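Local coordinates for glycosyl hydrolases family 2, sugar binding domain protein (Bacteroides uniformis str. 3978 T3 ii, PDB 6D1P) that probably hydrolyses O-glycosidic bonds as a glycoside hydrolase family 2 beta-glucuronidase of a human gut bacterium, at residues V475-P480 and T505-H510; R322-G327 and P568-S573. All blocks are in the same frame, centred on the assembly; numbering follows the deposited sequence.

Overall arrangement
Both interactions lie in the wall of the same TIM barrel, at places whose centres lie about 12 Å apart. Interaction 1 sets strand 477-479 beside the loop that leads into strand 510-511. Interaction 2 pairs strand 321-329, the first of the eight barrel strands, with 572-574, the last, and so closes the ring. The two meet where 505-510 lies against 568-573: Phe508 O faces Thr571 OG1, probably hydrogen-bonded at 2.6 Å, and His510 N probably bonds to Gly572 O. Both contacts include water. Interaction 1 is the more buried, combining two backbone bonds with apolar packing. Interaction 2, partly exposed, adds an arginine to its backbone bonds and uses glycine for close strand approach.

Interaction 1. Residues V475-P480 and T505-H510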
ATOM      1  N   VAL A 475      18.587  19.304 -33.047  1.00 25.55           N
ATOM      2  CA  VAL A 475      18.357  20.437 -32.148  1.00 28.30           C
ATOM      3  C   VAL A 475      19.425  21.512 -32.302  1.00 29.33           C
ATOM      4  O   VAL A 475      20.426  21.327 -33.009  1.00 25.04           O
ATOM      5  CB  VAL A 475      18.329  19.978 -30.684  1.00 27.02           C
ATOM      6  CG1 VAL A 475      17.220  18.985 -30.461  1.00 26.39           C
ATOM      7  CG2 VAL A 475      19.686  19.374 -30.322  1.00 24.71           C
ATOM      8  N   ASP A 476      19.240  22.636 -31.607  1.00 27.75           N
ATOM      9  CA  ASP A 476      20.264  23.672 -31.654  1.00 24.73           C
ATOM     10  C   ASP A 476      21.483  23.297 -30.814  1.00 29.29           C
ATOM     11  O   ASP A 476      22.617  23.402 -31.286  1.00 28.65           O
ATOM     12  CB  ASP A 476      19.672  25.000 -31.214  1.00 26.62           C
ATOM     13  CG  ASP A 476      18.494  25.402 -32.063  1.00 32.44           C
ATOM     14  OD1 ASP A 476      18.671  25.479 -33.304  1.00 38.86           O
ATOM     15  OD2 ASP A 476      17.398  25.626 -31.502  1.00 29.50           O
ATOM     16  N   VAL A 477      21.278  22.826 -29.579  1.00 30.76           N
ATOM     17  CA  VAL A 477      22.375  22.548 -28.661  1.00 25.04           C
ATOM     18  C   VAL A 477      22.295  21.102 -28.181  1.00 24.67           C
ATOM     19  O   VAL A 477      21.217  20.597 -27.851  1.00 23.45           O
ATOM     20  CB  VAL A 477      22.368  23.527 -27.470  1.00 25.87           C
ATOM     21  CG1 VAL A 477      23.543  23.242 -26.567  1.00 24.20           C
ATOM     22  CG2 VAL A 477      22.417  24.974 -27.965  1.00 24.71           C
ATOM     23  N   TYR A 478      23.446  20.439 -28.120  1.00 24.19           N
ATOM     24  CA  TYR A 478      23.485  19.014 -27.852  1.00 23.12           C
ATOM     25  C   TYR A 478      24.437  18.698 -26.710  1.00 26.01           C
ATOM     26  O   TYR A 478      25.527  19.278 -26.618  1.00 26.95           O
ATOM     27  CB  TYR A 478      23.915  18.220 -29.085  1.00 24.16           C
ATOM     28  CG  TYR A 478      23.958  16.749 -28.800  1.00 22.32           C
ATOM     29  CD1 TYR A 478      22.785  16.029 -28.689  1.00 18.93           C
ATOM     30  CD2 TYR A 478      25.161  16.087 -28.603  1.00 21.48           C
ATOM     31  CE1 TYR A 478      22.797  14.682 -28.405  1.00 22.39           C
ATOM     32  CE2 TYR A 478      25.187  14.729 -28.322  1.00 22.08           C
ATOM     33  CZ  TYR A 478      23.986  14.036 -28.220  1.00 22.26           C
ATOM     34  OH  TYR A 478      23.951  12.688 -27.941  1.00 23.74           O
ATOM     35  N   SER A 479      24.023  17.760 -25.854  1.00 20.32           N
ATOM     36  CA  SER A 479      24.857  17.212 -24.795  1.00 21.75           C
ATOM     37  C   SER A 479      25.015  15.717 -25.010  1.00 22.94           C
ATOM     38  O   SER A 479      24.002  15.002 -25.091  1.00 24.95           O
ATOM     39  CB  SER A 479      24.239  17.471 -23.415  1.00 20.74           C
ATOM     40  OG  SER A 479      25.030  16.873 -22.405  1.00 20.73           O
ATOM     41  N   PRO A 480      26.225  15.186 -25.105  1.00 25.41           N
ATOM     42  CA  PRO A 480      26.381  13.725 -25.054  1.00 21.48           C
ATOM     43  C   PRO A 480      26.460  13.274 -23.612  1.00 21.87           C
ATOM     44  O   PRO A 480      26.181  14.079 -22.723  1.00 24.94           O
ATOM     45  CB  PRO A 480      27.690  13.482 -25.800  1.00 24.25           C
ATOM     46  CG  PRO A 480      28.506  14.751 -25.475  1.00 24.76           C
ATOM     47  CD  PRO A 480      27.498  15.879 -25.383  1.00 23.30           C
ATOM     48  N   THR A 505      30.019  18.030 -32.524  1.00 31.31           N
ATOM     49  CA  THR A 505      28.654  18.523 -32.643  1.00 33.07           C
ATOM     50  C   THR A 505      28.707  20.022 -32.865  1.00 28.77           C
ATOM     51  O   THR A 505      29.640  20.691 -32.421  1.00 33.62           O
ATOM     52  CB  THR A 505      27.814  18.177 -31.393  1.00 37.67           C
ATOM     53  OG1 THR A 505      26.441  18.556 -31.593  1.00 36.25           O
ATOM     54  CG2 THR A 505      28.351  18.894 -30.154  1.00 28.58           C
ATOM     55  N   THR A 506      27.691  20.540 -33.550  1.00 27.94           N
ATOM     56  CA  THR A 506      27.695  21.950 -33.923  1.00 31.31           C
ATOM     57  C   THR A 506      27.815  22.841 -32.694  1.00 33.22           C
ATOM     58  O   THR A 506      28.727  23.674 -32.593  1.00 33.48           O
ATOM     59  CB  THR A 506      26.422  22.279 -34.700  1.00 33.27           C
ATOM     60  OG1 THR A 506      26.177  21.244 -35.649  1.00 34.11           O
ATOM     61  CG2 THR A 506      26.565  23.613 -35.423  1.00 31.28           C
ATOM     62  N   ARG A 507      26.888  22.682 -31.749  1.00 27.18           N
ATOM     63  CA  ARG A 507      26.848  23.484 -30.531  1.00 28.31           C
ATOM     64  C   ARG A 507      26.779  22.534 -29.352  1.00 29.98           C
ATOM     65  O   ARG A 507      25.821  21.756 -29.231  1.00 28.18           O
ATOM     66  CB  ARG A 507      25.654  24.438 -30.532  1.00 26.93           C
ATOM     67  CG  ARG A 507      25.802  25.553 -31.516  1.00 29.98           C
ATOM     68  CD  ARG A 507      24.509  26.298 -31.686  1.00 28.01           C
ATOM     69  NE  ARG A 507      24.711  27.522 -32.457  1.00 28.72           N
ATOM     70  CZ  ARG A 507      24.725  27.583 -33.790  1.00 37.01           C
ATOM     71  NH1 ARG A 507      24.553  26.483 -34.520  1.00 34.31           N
ATOM     72  NH2 ARG A 507      24.915  28.753 -34.398  1.00 34.56           N
ATOM     73  N   PHE A 508      27.795  22.596 -28.493  1.00 25.05           N
ATOM     74  CA  PHE A 508      28.025  21.615 -27.448  1.00 24.64           C
ATOM     75  C   PHE A 508      27.738  22.221 -26.082  1.00 29.95           C
ATOM     76  O   PHE A 508      28.039  23.394 -25.832  1.00 27.49           O
ATOM     77  CB  PHE A 508      29.463  21.110 -27.506  1.00 26.13           C
ATOM     78  CG  PHE A 508      29.865  20.220 -26.354  1.00 25.26           C
ATOM     79  CD1 PHE A 508      30.348  20.762 -25.174  1.00 24.15           C
ATOM     80  CD2 PHE A 508      29.813  18.839 -26.478  1.00 24.28           C
ATOM     81  CE1 PHE A 508      30.749  19.951 -24.127  1.00 22.83           C
ATOM     82  CE2 PHE A 508      30.217  18.020 -25.442  1.00 22.38           C
ATOM     83  CZ  PHE A 508      30.683  18.580 -24.257  1.00 23.69           C
ATOM     84  N   LEU A 509      27.183  21.404 -25.191  1.00 24.62           N
ATOM     85  CA  LEU A 509      26.943  21.806 -23.817  1.00 22.94           C
ATOM     86  C   LEU A 509      27.013  20.543 -22.984  1.00 24.85           C
ATOM     87  O   LEU A 509      26.339  19.562 -23.312  1.00 25.06           O
ATOM     88  CB  LEU A 509      25.578  22.488 -23.692  1.00 25.25           C
ATOM     89  CG  LEU A 509      25.145  23.018 -22.330  1.00 31.52           C
ATOM     90  CD1 LEU A 509      26.249  23.871 -21.703  1.00 29.89           C
ATOM     91  CD2 LEU A 509      23.861  23.824 -22.488  1.00 26.78           C
ATOM     92  N   HIS A 510      27.846  20.529 -21.950  1.00 21.35           N
ATOM     93  CA  HIS A 510      28.024  19.298 -21.189  1.00 23.75           C
ATOM     94  C   HIS A 510      26.983  19.239 -20.068  1.00 24.14           C
ATOM     95  O   HIS A 510      27.150  19.846 -19.011  1.00 28.31           O
ATOM     96  CB  HIS A 510      29.441  19.172 -20.653  1.00 16.90           C
ATOM     97  CG  HIS A 510      29.687  17.881 -19.942  1.00 21.53           C
ATOM     98  ND1 HIS A 510      30.951  17.412 -19.661  1.00 20.26           N
ATOM     99  CD2 HIS A 510      28.825  16.960 -19.440  1.00 20.28           C
ATOM    100  CE1 HIS A 510      30.860  16.260 -19.021  1.00 22.12           C
ATOM    101  NE2 HIS A 510      29.581  15.967 -18.867  1.00 20.49           N
TER
HETATM  102  O   HOH W   1      24.898  20.806 -31.628  1.00 26.13           O
HETATM  103  O   HOH W   2      23.237  23.829 -34.075  1.00 33.19           O
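Tyr478 and Phe508 form a single backbone bridge between two segments running the same way: Tyr478 N donates to Arg507 O at 2.9 Å, and Leu509 N returns a bond to Tyr478 O at 3.0 Å. The first is nearly straight (159°), whereas the second reaches its carbonyl from a tilt of 32° out of plane. Beside the bridge, Val477 CG1 presses on Leu509 CB at 3.6 Å; it lies opposite its own backbone N (chi1 -178°), and both residues also touch Leu422 of strand 420-432, a place suited to branched aliphatic side chains. Farther along, Pro480 CD meets Phe508 CE2 at 3.5 Å, proline and ring crossing at about a right angle, while Phe508 also rests on Glu498 and Ile502 of helix 494-503. Arg507 extends past Asp476: its NH1 reaches water 2, which donates to Asp476 O at 2.9 Å, while its NE bonds to Phe310 O. Water 1 accepts from Arg507 N and sits 2.7 Å from Thr505 OG1. Helix 494-503 connects strand 477-479 to strand 510-511, a beta-alpha-beta crossover of the barrel. Backbone bonds and apolar packing thus carry the buried middle; water and Arg507 serve the Asp476 carbonyl, beyond the backbone bonds.

Interaction 2. Residues R322-G327 and P568-S573; sequences RLLLRG and PRLTGS
Leu570 O is gripped by Arg322 NH2, which donates to it at 2.9 Å, and water 3 lies 3.0 Å from Leu570 O and probably donates to it. The arginine bond uses a lone pair in the carbonyl plane and is fairly straight (160°). Water 3 in turn accepts from Arg322 NE, so one edge of the guanidinium serves the carbonyl directly and probably also through water, while Pro568 O stands 3.5 Å above the plane, over its centre. The side chain gets there by bending at chi2 (-90°) after leaving opposite its backbone N; an arginine suits this place, its several N-H groups meeting the Leu570 and Met567 carbonyls while its flat face lies under Pro568 O.

Beyond this the backbones pair in parallel. Leu325 N donates to Thr571 O at 2.9 Å, and Ser573 N to Leu325 O at 3.2 Å; Gly327 N adds a weak bond to Ser573 O. Gly572, having no side chain, lets its CA come within 4.2 Å of Leu325 CA and adopts backbone angles that suit glycine. Leu325 lays its CG 3.6 Å from Thr571 O.

The pairing closes the barrel between its first and last strands. Leu325 and Thr571 both lean on Phe316 of strand 316-318, Leu324 and Leu570 reach Gln564 of helix 550-564, and strand 510-511 flanks strand 572-574 on its other side.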
ATOM      1  N   ARG A 322      31.763  36.403 -23.401  1.00 32.61           N
ATOM      2  CA  ARG A 322      31.819  34.969 -23.180  1.00 32.62           C
ATOM      3  C   ARG A 322      31.604  34.682 -21.699  1.00 39.44           C
ATOM      4  O   ARG A 322      32.188  35.346 -20.834  1.00 31.79           O
ATOM      5  CB  ARG A 322      33.163  34.412 -23.636  1.00 30.92           C
ATOM      6  CG  ARG A 322      33.278  32.901 -23.523  1.00 37.43           C
ATOM      7  CD  ARG A 322      33.825  32.455 -22.162  1.00 33.17           C
ATOM      8  NE  ARG A 322      33.827  31.001 -22.030  1.00 30.25           N
ATOM      9  CZ  ARG A 322      34.906  30.274 -21.773  1.00 30.36           C
ATOM     10  NH1 ARG A 322      36.070  30.874 -21.607  1.00 35.93           N
ATOM     11  NH2 ARG A 322      34.821  28.953 -21.673  1.00 25.62           N
ATOM     12  N   LEU A 323      30.756  33.695 -21.407  1.00 37.39           N
ATOM     13  CA  LEU A 323      30.398  33.357 -20.031  1.00 30.32           C
ATOM     14  C   LEU A 323      30.379  31.842 -19.903  1.00 28.77           C
ATOM     15  O   LEU A 323      29.590  31.167 -20.573  1.00 29.67           O
ATOM     16  CB  LEU A 323      29.042  33.957 -19.647  1.00 29.10           C
ATOM     17  CG  LEU A 323      28.472  33.594 -18.272  1.00 35.74           C
ATOM     18  CD1 LEU A 323      29.391  34.092 -17.138  1.00 31.79           C
ATOM     19  CD2 LEU A 323      27.056  34.143 -18.115  1.00 28.36           C
ATOM     20  N   LEU A 324      31.277  31.313 -19.086  1.00 24.51           N
ATOM     21  CA  LEU A 324      31.316  29.887 -18.832  1.00 29.87           C
ATOM     22  C   LEU A 324      30.154  29.521 -17.910  1.00 29.06           C
ATOM     23  O   LEU A 324      30.106  29.955 -16.760  1.00 26.18           O
ATOM     24  CB  LEU A 324      32.658  29.487 -18.234  1.00 32.04           C
ATOM     25  CG  LEU A 324      32.787  27.971 -18.414  1.00 35.41           C
ATOM     26  CD1 LEU A 324      34.204  27.601 -18.788  1.00 34.86           C
ATOM     27  CD2 LEU A 324      32.341  27.227 -17.163  1.00 31.26           C
ATOM     28  N   LEU A 325      29.211  28.739 -18.424  1.00 25.71           N
ATOM     29  CA  LEU A 325      28.051  28.340 -17.640  1.00 30.70           C
ATOM     30  C   LEU A 325      28.485  27.421 -16.500  1.00 23.96           C
ATOM     31  O   LEU A 325      29.129  26.389 -16.723  1.00 21.95           O
ATOM     32  CB  LEU A 325      27.013  27.667 -18.540  1.00 26.25           C
ATOM     33  CG  LEU A 325      26.532  28.628 -19.635  1.00 28.51           C
ATOM     34  CD1 LEU A 325      25.694  27.899 -20.666  1.00 29.31           C
ATOM     35  CD2 LEU A 325      25.756  29.801 -19.062  1.00 23.81           C
ATOM     36  N   ARG A 326      28.175  27.822 -15.280  1.00 25.31           N
ATOM     37  CA  ARG A 326      28.507  27.037 -14.095  1.00 26.10           C
ATOM     38  C   ARG A 326      27.178  26.448 -13.623  1.00 27.56           C
ATOM     39  O   ARG A 326      26.404  27.096 -12.913  1.00 30.39           O
ATOM     40  CB  ARG A 326      29.206  27.902 -13.046  1.00 29.99           C
ATOM     41  CG  ARG A 326      30.309  28.820 -13.656  1.00 29.80           C
ATOM     42  CD  ARG A 326      31.113  29.659 -12.605  1.00 35.34           C
ATOM     43  NE  ARG A 326      30.292  30.522 -11.725  1.00 37.44           N
ATOM     44  CZ  ARG A 326      29.981  31.811 -11.942  1.00 42.65           C
ATOM     45  NH1 ARG A 326      30.406  32.451 -13.035  1.00 38.29           N
ATOM     46  NH2 ARG A 326      29.223  32.470 -11.058  1.00 35.23           N
ATOM     47  N   GLY A 327      26.885  25.230 -14.070  1.00 25.71           N
ATOM     48  CA  GLY A 327      25.552  24.693 -13.869  1.00 24.06           C
ATOM     49  C   GLY A 327      25.409  23.540 -12.900  1.00 22.03           C
ATOM     50  O   GLY A 327      26.365  22.807 -12.630  1.00 22.76           O
ATOM     51  N   PRO A 568      38.666  27.591 -23.429  1.00 25.61           N
ATOM     52  CA  PRO A 568      37.965  28.759 -23.973  1.00 27.16           C
ATOM     53  C   PRO A 568      36.812  28.421 -24.905  1.00 29.11           C
ATOM     54  O   PRO A 568      35.924  29.263 -25.075  1.00 32.05           O
ATOM     55  CB  PRO A 568      39.079  29.517 -24.721  1.00 29.09           C
ATOM     56  CG  PRO A 568      40.095  28.481 -25.047  1.00 24.62           C
ATOM     57  CD  PRO A 568      40.053  27.492 -23.906  1.00 32.33           C
ATOM     58  N   ARG A 569      36.784  27.249 -25.540  1.00 29.70           N
ATOM     59  CA  ARG A 569      35.630  26.957 -26.395  1.00 34.50           C
ATOM     60  C   ARG A 569      34.399  26.472 -25.640  1.00 32.84           C
ATOM     61  O   ARG A 569      33.322  26.421 -26.248  1.00 33.50           O
ATOM     62  CB  ARG A 569      35.952  25.886 -27.429  1.00 39.52           C
ATOM     63  CG  ARG A 569      37.009  26.253 -28.425  1.00 41.55           C
ATOM     64  CD  ARG A 569      37.882  25.039 -28.587  1.00 42.06           C
ATOM     65  NE  ARG A 569      37.409  24.116 -29.608  1.00 39.59           N
ATOM     66  CZ  ARG A 569      37.549  22.797 -29.536  1.00 38.62           C
ATOM     67  NH1 ARG A 569      38.105  22.243 -28.465  1.00 40.58           N
ATOM     68  NH2 ARG A 569      37.117  22.035 -30.524  1.00 33.58           N
ATOM     69  N   LEU A 570      34.527  26.104 -24.361  1.00 29.72           N
ATOM     70  CA  LEU A 570      33.454  25.421 -23.630  1.00 27.56           C
ATOM     71  C   LEU A 570      32.328  26.393 -23.302  1.00 23.96           C
ATOM     72  O   LEU A 570      32.531  27.360 -22.572  1.00 29.01           O
ATOM     73  CB  LEU A 570      34.002  24.787 -22.347  1.00 25.14           C
ATOM     74  CG  LEU A 570      33.053  23.972 -21.438  1.00 30.55           C
ATOM     75  CD1 LEU A 570      32.445  22.804 -22.202  1.00 22.27           C
ATOM     76  CD2 LEU A 570      33.787  23.470 -20.201  1.00 20.61           C
ATOM     77  N   THR A 571      31.136  26.150 -23.837  1.00 26.15           N
ATOM     78  CA  THR A 571      29.986  26.901 -23.354  1.00 27.45           C
ATOM     79  C   THR A 571      29.846  26.759 -21.837  1.00 30.08           C
ATOM     80  O   THR A 571      29.704  27.756 -21.117  1.00 27.24           O
ATOM     81  CB  THR A 571      28.715  26.443 -24.071  1.00 30.37           C
ATOM     82  OG1 THR A 571      28.527  25.037 -23.875  1.00 25.94           O
ATOM     83  CG2 THR A 571      28.826  26.729 -25.554  1.00 29.40           C
ATOM     84  N   GLY A 572      29.925  25.532 -21.332  1.00 29.56           N
ATOM     85  CA  GLY A 572      29.801  25.301 -19.907  1.00 29.10           C
ATOM     86  C   GLY A 572      29.307  23.895 -19.615  1.00 30.00           C
ATOM     87  O   GLY A 572      29.245  23.036 -20.499  1.00 24.78           O
ATOM     88  N   SER A 573      28.953  23.679 -18.349  1.00 24.51           N
ATOM     89  CA  SER A 573      28.429  22.379 -17.967  1.00 23.10           C
ATOM     90  C   SER A 573      27.431  22.525 -16.827  1.00 29.41           C
ATOM     91  O   SER A 573      27.318  23.583 -16.198  1.00 25.74           O
ATOM     92  CB  SER A 573      29.542  21.434 -17.552  1.00 19.68           C
ATOM     93  OG  SER A 573      30.076  21.873 -16.322  1.00 21.68           O
TER
HETATM   94  O   HOH W   3      31.162  30.023 -22.604  1.00 26.56           O
HETATM   95  O   HOH W   4      30.573  24.704 -15.629  1.00 29.05           O